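Copper-transporting ATPase (Sulfolobus solfataricus, PDB 2IYE) probably couples ATP hydrolysis to the export or uptake of copper or related heavy-metal ions across the membrane, this chain being its cytoplasmic catalytic fragment. Local coordinates at residues A[34-39]-A[157-162]; A[15-20]-A[231-236]; A[87-92]-A[100-105]. All coordinates share one frame; numbering follows the deposited sequence.

The three contacts are nested along the chain. Contact 2 closes the widest loop, contact 1 lies inside it, and contact 3 lies inside contact 1. Contacts 1 and 2 belong to the mixed sheet of the phosphorylation domain, with centres about 22 Å apart. Contact 1 lies where strands 30-34 and 154-158 end, while contact 2 adds strand 15-16 to one margin of that sheet. Contact 3 belongs to the other domain, in the antiparallel sheet of the nucleotide-binding part. Its centre is about 34 Å from that of contact 1 and about 44 Å from that of contact 2. The nucleotide-binding domain is thus an insertion in the HAD-like fold.

Contact 1 of 3, residues A[34-39]-A[157-162]; sequences DKTGTL and ILSGDK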
# COMPACT_ATOMS: atom_id res chain seq x y z
N ASP A 34 -7.47 2.24 2.68
CA ASP A 34 -6.39 2.68 1.78
C ASP A 34 -5.83 1.38 1.14
O ASP A 34 -5.07 0.61 1.78
CB ASP A 34 -5.35 3.49 2.58
CG ASP A 34 -4.50 4.44 1.71
OD1 ASP A 34 -4.74 4.52 0.47
OD2 ASP A 34 -3.58 5.09 2.28
N LYS A 35 -6.27 1.11 -0.09
CA LYS A 35 -6.03 -0.15 -0.78
C LYS A 35 -4.60 -0.82 -0.61
O LYS A 35 -4.51 -2.02 -0.25
CB LYS A 35 -6.44 0.05 -2.25
CG LYS A 35 -5.92 -0.98 -3.23
CD LYS A 35 -6.11 -0.56 -4.73
CE LYS A 35 -4.87 -0.06 -5.45
NZ LYS A 35 -3.94 -1.18 -5.52
N THR A 36 -3.51 -0.09 -0.85
CA THR A 36 -2.16 -0.70 -0.78
C THR A 36 -1.67 -1.20 0.61
O THR A 36 -1.49 -0.41 1.53
CB THR A 36 -1.13 0.19 -1.43
OG1 THR A 36 -1.63 0.59 -2.71
CG2 THR A 36 0.21 -0.58 -1.63
N GLY A 37 -1.43 -2.51 0.76
CA GLY A 37 -0.98 -3.08 2.04
C GLY A 37 -2.15 -3.54 2.90
O GLY A 37 -1.90 -4.23 3.91
N THR A 38 -3.39 -3.18 2.56
CA THR A 38 -4.55 -3.57 3.40
C THR A 38 -5.43 -4.61 2.71
O THR A 38 -5.44 -5.77 3.15
CB THR A 38 -5.42 -2.33 3.92
OG1 THR A 38 -6.24 -1.79 2.86
CG2 THR A 38 -4.46 -1.21 4.56
N LEU A 39 -6.13 -4.21 1.63
CA LEU A 39 -6.74 -5.15 0.69
C LEU A 39 -5.77 -5.92 -0.21
O LEU A 39 -6.17 -6.86 -0.90
CB LEU A 39 -7.77 -4.46 -0.16
CG LEU A 39 -8.89 -3.71 0.64
CD1 LEU A 39 -9.99 -3.03 -0.26
CD2 LEU A 39 -9.52 -4.57 1.74
N ILE A 157 -13.32 2.74 -0.50
CA ILE A 157 -11.96 2.43 -0.92
C ILE A 157 -11.21 3.65 -1.50
O ILE A 157 -11.72 4.29 -2.42
CB ILE A 157 -11.92 1.29 -1.95
CG1 ILE A 157 -12.45 -0.00 -1.32
CG2 ILE A 157 -10.46 1.07 -2.41
CD1 ILE A 157 -12.54 -1.22 -2.28
N LEU A 158 -10.02 3.96 -0.99
CA LEU A 158 -9.23 5.07 -1.54
C LEU A 158 -7.98 4.50 -2.19
O LEU A 158 -7.56 3.41 -1.82
CB LEU A 158 -8.82 6.09 -0.44
CG LEU A 158 -9.91 6.81 0.35
CD1 LEU A 158 -9.34 7.88 1.30
CD2 LEU A 158 -10.86 7.45 -0.62
N SER A 159 -7.40 5.21 -3.16
CA SER A 159 -6.07 4.88 -3.67
C SER A 159 -5.38 5.88 -4.59
O SER A 159 -6.02 6.60 -5.33
CB SER A 159 -6.05 3.52 -4.32
OG SER A 159 -4.68 3.18 -4.54
N GLY A 160 -4.05 5.90 -4.54
CA GLY A 160 -3.24 6.65 -5.54
C GLY A 160 -3.11 5.95 -6.91
O GLY A 160 -2.57 6.51 -7.85
N ASP A 161 -3.59 4.72 -7.00
CA ASP A 161 -3.53 3.98 -8.22
C ASP A 161 -4.53 4.45 -9.28
O ASP A 161 -5.52 5.12 -8.98
CB ASP A 161 -3.78 2.51 -7.90
CG ASP A 161 -3.00 1.57 -8.81
OD1 ASP A 161 -2.67 1.96 -9.95
OD2 ASP A 161 -2.73 0.42 -8.39
N LYS A 162 -4.25 4.06 -10.52
CA LYS A 162 -5.13 4.32 -11.67
C LYS A 162 -6.60 3.83 -11.53
O LYS A 162 -6.88 2.78 -10.96
CB LYS A 162 -4.51 3.71 -12.94
CG LYS A 162 -3.11 4.25 -13.34
CD LYS A 162 -3.11 5.69 -13.96
CE LYS A 162 -3.34 6.82 -12.91
NZ LYS A 162 -2.49 6.78 -11.60
O HOH W 1 -3.73 2.75 -1.26
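Lys35 N donates to Leu158 O at 3.2 Å, a nearly straight bond (168°) that arrives almost along the C=O axis. It continues the parallel pairing of Asp34 with Leu158. Beyond it, Lys35 NZ forms a long salt bridge to Asp161 OD2, at 3.5 Å. CG of Lys35 is anti to the backbone N (chi1 163°), and bends at chi3 and chi4 then carry the amine past Ser159 to the carboxylate. On the way, Lys35 CE passes Ser159 OG at 3.4 Å. An alanine in place of Asp161 would take away the carboxylate, and Lys35 NZ would probably lose its mate and be freer to turn.

A water ties the loops together. It donates to Asp34 OD1 at 2.7 Å and accepts from Thr36 N at 2.9 Å, with a weak bond from Ser159 OG. Asp34 OD1 also forms a salt bridge with Lys187. Ser159 OG accepts from Asp161 N at 3.1 Å, which makes an ST turn and fixes the hydroxyl beside Lys35. Further out, the contact is apolar: Leu39 CD1 meets Ile157 CD1 at 3.7 Å, the two side chains crossing at a slant. Helix 163-173 covers this side through Leu169 and Leu173.

Residues 34-39 carry the DKTGT signature of P-type ATPases, whose aspartate is phosphorylated in the family, consistent with that role for Asp34. A sulfate lies near it and acts as a phosphate analogue. Lys35, Thr36, Ser159, Gly160 and Asp161 bind ATP in another structure of this protein. The two loops thus form part of the HAD-type phosphoryl site.

Contact 2 of 3, residues A[15-20]-A[231-236]; sequences IIKNSN and KNVADI
Lys17 N donates to Asp235 O at 3.1 Å. The bond is weak, because it is bent to 135° at the hydrogen. The same carbonyl oxygen lies 3.4 Å from Lys17 CB, so the start of the lysine side chain rests on it. The hydrogen bond flanks the antiparallel non-hydrogen-bonded pair Ile16 and Ile236 on one side, and a backbone bond of Ile15 with Ile237 flanks it on the other. Within the pair, Ile236 CA approaches Ile15 O at 3.3 Å in a CA-H...O contact (151°).

The side chains of that pair lie side by side and point the same way. The end of the Ile16 side chain bends toward its neighbour, and its CD1 touches Ile236 CG1 at 3.7 Å. The pair is buried. Lys17, by contrast, is exposed and lies along the other segment. Its CG is anti to the backbone N (chi1 171°), and bends at chi2 and chi3 lead the chain along the backbone of residues 233-235. Lys17 CE reaches Ala234 O at 3.5 Å, and Lys17 NZ comes to 3.5 Å from Val233 CG1. This ammonium makes no salt bridge with Asp235, since NZ and OD1 stay 5.4 Å apart. The carboxylate of Asp235 turns elsewhere: its OD2 accepts from Ser220 N on strand 219-223.

Strand 15-16 is an outermost strand of the mixed sheet, antiparallel to strand 236-238, at the edge of the HAD-like phosphorylation domain and away from the ATP-binding residues. Ile236 also bonds to Ser220 and Ala222 of strand 219-223. Helix 5-11 packs on strand 15-16, with Met9 against Ile16 and Leu10 against Ile15.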
# COMPACT_ATOMS: atom_id res chain seq x y z
N ILE A 15 -2.17 -3.93 18.94
CA ILE A 15 -1.56 -3.03 19.94
C ILE A 15 -2.44 -1.80 20.10
O ILE A 15 -2.69 -1.12 19.12
CB ILE A 15 -0.17 -2.53 19.47
CG1 ILE A 15 0.79 -3.69 19.30
CG2 ILE A 15 0.41 -1.46 20.41
CD1 ILE A 15 2.25 -3.28 18.80
N ILE A 16 -2.90 -1.51 21.34
CA ILE A 16 -3.74 -0.34 21.65
C ILE A 16 -2.99 0.87 22.26
O ILE A 16 -2.10 0.71 23.10
CB ILE A 16 -4.93 -0.71 22.58
CG1 ILE A 16 -5.74 -1.89 22.02
CG2 ILE A 16 -5.89 0.48 22.73
CD1 ILE A 16 -6.30 -1.69 20.62
N LYS A 17 -3.37 2.08 21.85
CA LYS A 17 -2.67 3.30 22.23
C LYS A 17 -3.06 3.65 23.65
O LYS A 17 -2.38 3.24 24.61
CB LYS A 17 -3.00 4.44 21.25
CG LYS A 17 -2.50 5.89 21.64
CD LYS A 17 -1.33 6.45 20.79
CE LYS A 17 -1.73 6.90 19.34
NZ LYS A 17 -0.61 7.54 18.52
N ASN A 18 -4.18 4.36 23.81
CA ASN A 18 -4.46 5.09 25.03
C ASN A 18 -5.87 4.82 25.53
O ASN A 18 -6.45 5.65 26.25
CB ASN A 18 -4.25 6.60 24.81
CG ASN A 18 -5.46 7.27 24.12
OD1 ASN A 18 -5.78 6.96 22.97
ND2 ASN A 18 -6.14 8.16 24.83
N SER A 19 -6.45 3.69 25.13
CA SER A 19 -7.75 3.26 25.71
C SER A 19 -8.96 4.24 25.54
O SER A 19 -10.11 3.87 25.84
CB SER A 19 -7.60 2.89 27.20
OG SER A 19 -6.34 2.30 27.46
N ASN A 20 -8.70 5.46 25.08
CA ASN A 20 -9.77 6.30 24.59
C ASN A 20 -10.39 5.71 23.33
O ASN A 20 -11.51 6.04 22.98
CB ASN A 20 -9.28 7.73 24.31
CG ASN A 20 -10.43 8.76 24.36
OD1 ASN A 20 -10.20 9.98 24.29
ND2 ASN A 20 -11.67 8.27 24.48
N LYS A 231 5.91 5.76 11.52
CA LYS A 231 4.47 5.99 11.65
C LYS A 231 3.91 5.26 12.86
O LYS A 231 2.79 4.74 12.82
N ASN A 232 4.69 5.22 13.94
CA ASN A 232 4.22 4.66 15.20
C ASN A 232 3.09 5.48 15.81
O ASN A 232 2.79 5.35 17.00
CB ASN A 232 5.38 4.54 16.19
CG ASN A 232 6.73 4.73 15.54
OD1 ASN A 232 7.22 3.86 14.82
ND2 ASN A 232 7.34 5.89 15.77
N VAL A 233 2.48 6.33 15.00
CA VAL A 233 1.31 7.10 15.43
C VAL A 233 0.03 6.57 14.79
O VAL A 233 -0.29 6.90 13.65
CB VAL A 233 1.46 8.59 15.09
CG1 VAL A 233 0.28 9.38 15.64
CG2 VAL A 233 2.78 9.13 15.64
N ALA A 234 -0.69 5.74 15.53
CA ALA A 234 -2.00 5.25 15.09
C ALA A 234 -2.59 4.69 16.33
O ALA A 234 -1.86 4.16 17.14
CB ALA A 234 -1.91 4.15 14.00
N ASP A 235 -3.92 4.79 16.45
CA ASP A 235 -4.64 4.32 17.63
C ASP A 235 -4.48 2.80 17.85
O ASP A 235 -4.46 2.35 19.01
CB ASP A 235 -6.12 4.67 17.52
CG ASP A 235 -6.39 6.19 17.45
OD1 ASP A 235 -5.98 6.98 18.35
OD2 ASP A 235 -7.06 6.60 16.49
N ILE A 236 -4.38 2.04 16.75
CA ILE A 236 -4.28 0.60 16.76
C ILE A 236 -3.26 0.12 15.72
O ILE A 236 -3.30 0.54 14.56
CB ILE A 236 -5.62 -0.08 16.44
CG1 ILE A 236 -6.67 0.24 17.53
CG2 ILE A 236 -5.41 -1.59 16.29
CD1 ILE A 236 -8.11 -0.12 17.20

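Contact 3 of 3, residues A[87-92]-A[100-105]; sequences EVKDFK and RGKISD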
# COMPACT_ATOMS: atom_id res chain seq x y z
N GLU A 87 28.30 -4.76 -12.71
CA GLU A 87 28.92 -3.63 -12.03
C GLU A 87 28.28 -2.28 -12.40
O GLU A 87 28.25 -1.91 -13.58
CB GLU A 87 30.44 -3.62 -12.33
CG GLU A 87 31.31 -3.00 -11.19
CD GLU A 87 32.82 -3.31 -11.31
OE1 GLU A 87 33.55 -2.53 -11.98
OE2 GLU A 87 33.29 -4.30 -10.68
N VAL A 88 27.78 -1.54 -11.41
CA VAL A 88 27.20 -0.21 -11.67
C VAL A 88 27.99 0.90 -11.00
O VAL A 88 28.59 0.71 -9.94
CB VAL A 88 25.76 -0.11 -11.16
CG1 VAL A 88 25.22 1.37 -11.34
CG2 VAL A 88 24.84 -1.18 -11.82
N LYS A 89 27.95 2.09 -11.60
CA LYS A 89 28.76 3.21 -11.15
C LYS A 89 27.89 4.46 -11.04
O LYS A 89 26.77 4.51 -11.57
CB LYS A 89 29.88 3.45 -12.16
CG LYS A 89 31.17 3.95 -11.57
CD LYS A 89 32.24 4.02 -12.65
CE LYS A 89 32.30 5.40 -13.36
NZ LYS A 89 33.20 6.39 -12.71
N ASP A 90 28.40 5.48 -10.37
CA ASP A 90 27.71 6.77 -10.32
C ASP A 90 26.20 6.62 -10.12
O ASP A 90 25.39 7.29 -10.79
CB ASP A 90 28.01 7.57 -11.59
CG ASP A 90 29.49 7.73 -11.83
OD1 ASP A 90 30.20 8.14 -10.88
OD2 ASP A 90 29.95 7.43 -12.97
N PHE A 91 25.84 5.75 -9.18
CA PHE A 91 24.45 5.59 -8.78
C PHE A 91 23.79 6.89 -8.27
O PHE A 91 24.47 7.73 -7.67
CB PHE A 91 24.35 4.51 -7.72
CG PHE A 91 22.97 4.24 -7.27
CD1 PHE A 91 22.09 3.54 -8.09
CD2 PHE A 91 22.53 4.68 -6.03
CE1 PHE A 91 20.80 3.28 -7.68
CE2 PHE A 91 21.23 4.42 -5.59
CZ PHE A 91 20.36 3.71 -6.42
N LYS A 92 22.49 7.05 -8.51
CA LYS A 92 21.72 8.20 -8.09
C LYS A 92 20.24 7.87 -8.03
O LYS A 92 19.67 7.37 -9.00
CB LYS A 92 21.94 9.37 -9.04
CG LYS A 92 21.08 10.57 -8.73
CD LYS A 92 21.87 11.82 -9.03
CE LYS A 92 21.17 13.08 -8.51
NZ LYS A 92 20.99 13.06 -7.04
N ARG A 100 19.22 5.87 -11.63
CA ARG A 100 20.24 6.03 -12.69
C ARG A 100 21.61 5.39 -12.32
O ARG A 100 21.91 5.21 -11.13
CB ARG A 100 20.42 7.53 -13.04
CG ARG A 100 20.99 7.75 -14.45
CD ARG A 100 21.39 9.17 -14.77
NE ARG A 100 22.07 9.80 -13.63
CZ ARG A 100 23.32 9.56 -13.26
NH1 ARG A 100 24.07 8.68 -13.91
NH2 ARG A 100 23.83 10.21 -12.21
N GLY A 101 22.44 5.07 -13.32
CA GLY A 101 23.78 4.53 -13.06
C GLY A 101 24.42 4.14 -14.37
O GLY A 101 23.73 4.15 -15.39
N LYS A 102 25.71 3.78 -14.36
CA LYS A 102 26.50 3.58 -15.60
C LYS A 102 27.22 2.25 -15.68
O LYS A 102 27.98 1.89 -14.77
CB LYS A 102 27.51 4.73 -15.79
CG LYS A 102 28.71 4.46 -16.73
CD LYS A 102 29.45 5.79 -16.99
CE LYS A 102 30.82 5.60 -17.66
NZ LYS A 102 31.98 5.38 -16.69
N ILE A 103 26.99 1.55 -16.80
CA ILE A 103 27.55 0.23 -17.09
C ILE A 103 28.14 0.21 -18.51
O ILE A 103 27.59 0.81 -19.44
CB ILE A 103 26.46 -0.90 -16.99
CG1 ILE A 103 25.67 -0.77 -15.69
CG2 ILE A 103 27.09 -2.30 -17.07
CD1 ILE A 103 24.37 -1.54 -15.69
N SER A 104 29.26 -0.50 -18.67
CA SER A 104 29.92 -0.62 -19.97
C SER A 104 29.99 0.71 -20.73
O SER A 104 29.90 0.73 -21.96
CB SER A 104 29.25 -1.70 -20.81
OG SER A 104 29.47 -2.98 -20.25
N ASP A 105 30.14 1.81 -19.99
CA ASP A 105 30.19 3.15 -20.57
C ASP A 105 28.83 3.76 -21.02
O ASP A 105 28.81 4.93 -21.45
CB ASP A 105 31.23 3.23 -21.70
CG ASP A 105 32.68 3.02 -21.22
OD1 ASP A 105 33.12 3.64 -20.21
OD2 ASP A 105 33.39 2.24 -21.90
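Arg100 leaves the backbone with CG anti to N (chi1 -157°), and a bend at chi3 (41°) swings its guanidinium back across residues 90-92. Arg100 NH2 ends 3.6 Å from Asp90 O and close to Lys92 CB. Both meet the guanidinium at a slant. Lys89 is bent at its far end, while Lys102 is extended until its last bond turns. The two chains lie side by side and point the same way.

Their ammonium groups are near neighbours, Lys89 NZ and Lys102 NZ being 4.3 Å apart. Asp90 OD2 forms a salt bridge with Lys89 NZ at 3.4 Å. It lies near Lys102 NZ too, though not in contact, and its charge would probably ease the repulsion.

Backbone bonds join the two segments. Lys92 and Arg100 form an antiparallel hydrogen-bonded pair: Arg100 N donates to Lys92 O at 3.1 Å, and Lys92 N to Arg100 O at 3.3 Å. Phe91 CA adds a CA-H...O contact to the same Arg100 O. Before the corner that the chain turns at Asp90, Lys102 N donates to Lys89 O at 3.1 Å; the return bond is weak.

Val88 packs on the other strand with both branches. Its CG1 rests on Gly101 CA at 3.9 Å, and a CB on Gly101 would probably come too close to this methyl. Its CG2 meets Ile103 CD1.

Strands 91-94 and 98-103 make a beta hairpin at one margin of the six-stranded antiparallel sheet of the nucleotide-binding domain. The Phe91 side chain lies about 7 Å from that of Glu63, which binds AMP and ATP in a structure of this protein. Strand 106-111 follows on the far side of strand 98-103, where Ile107 touches Arg100 and Lys102. Helix 53-63 packs against this end, with Ser61 on Val88 and Tyr58 on Ile103.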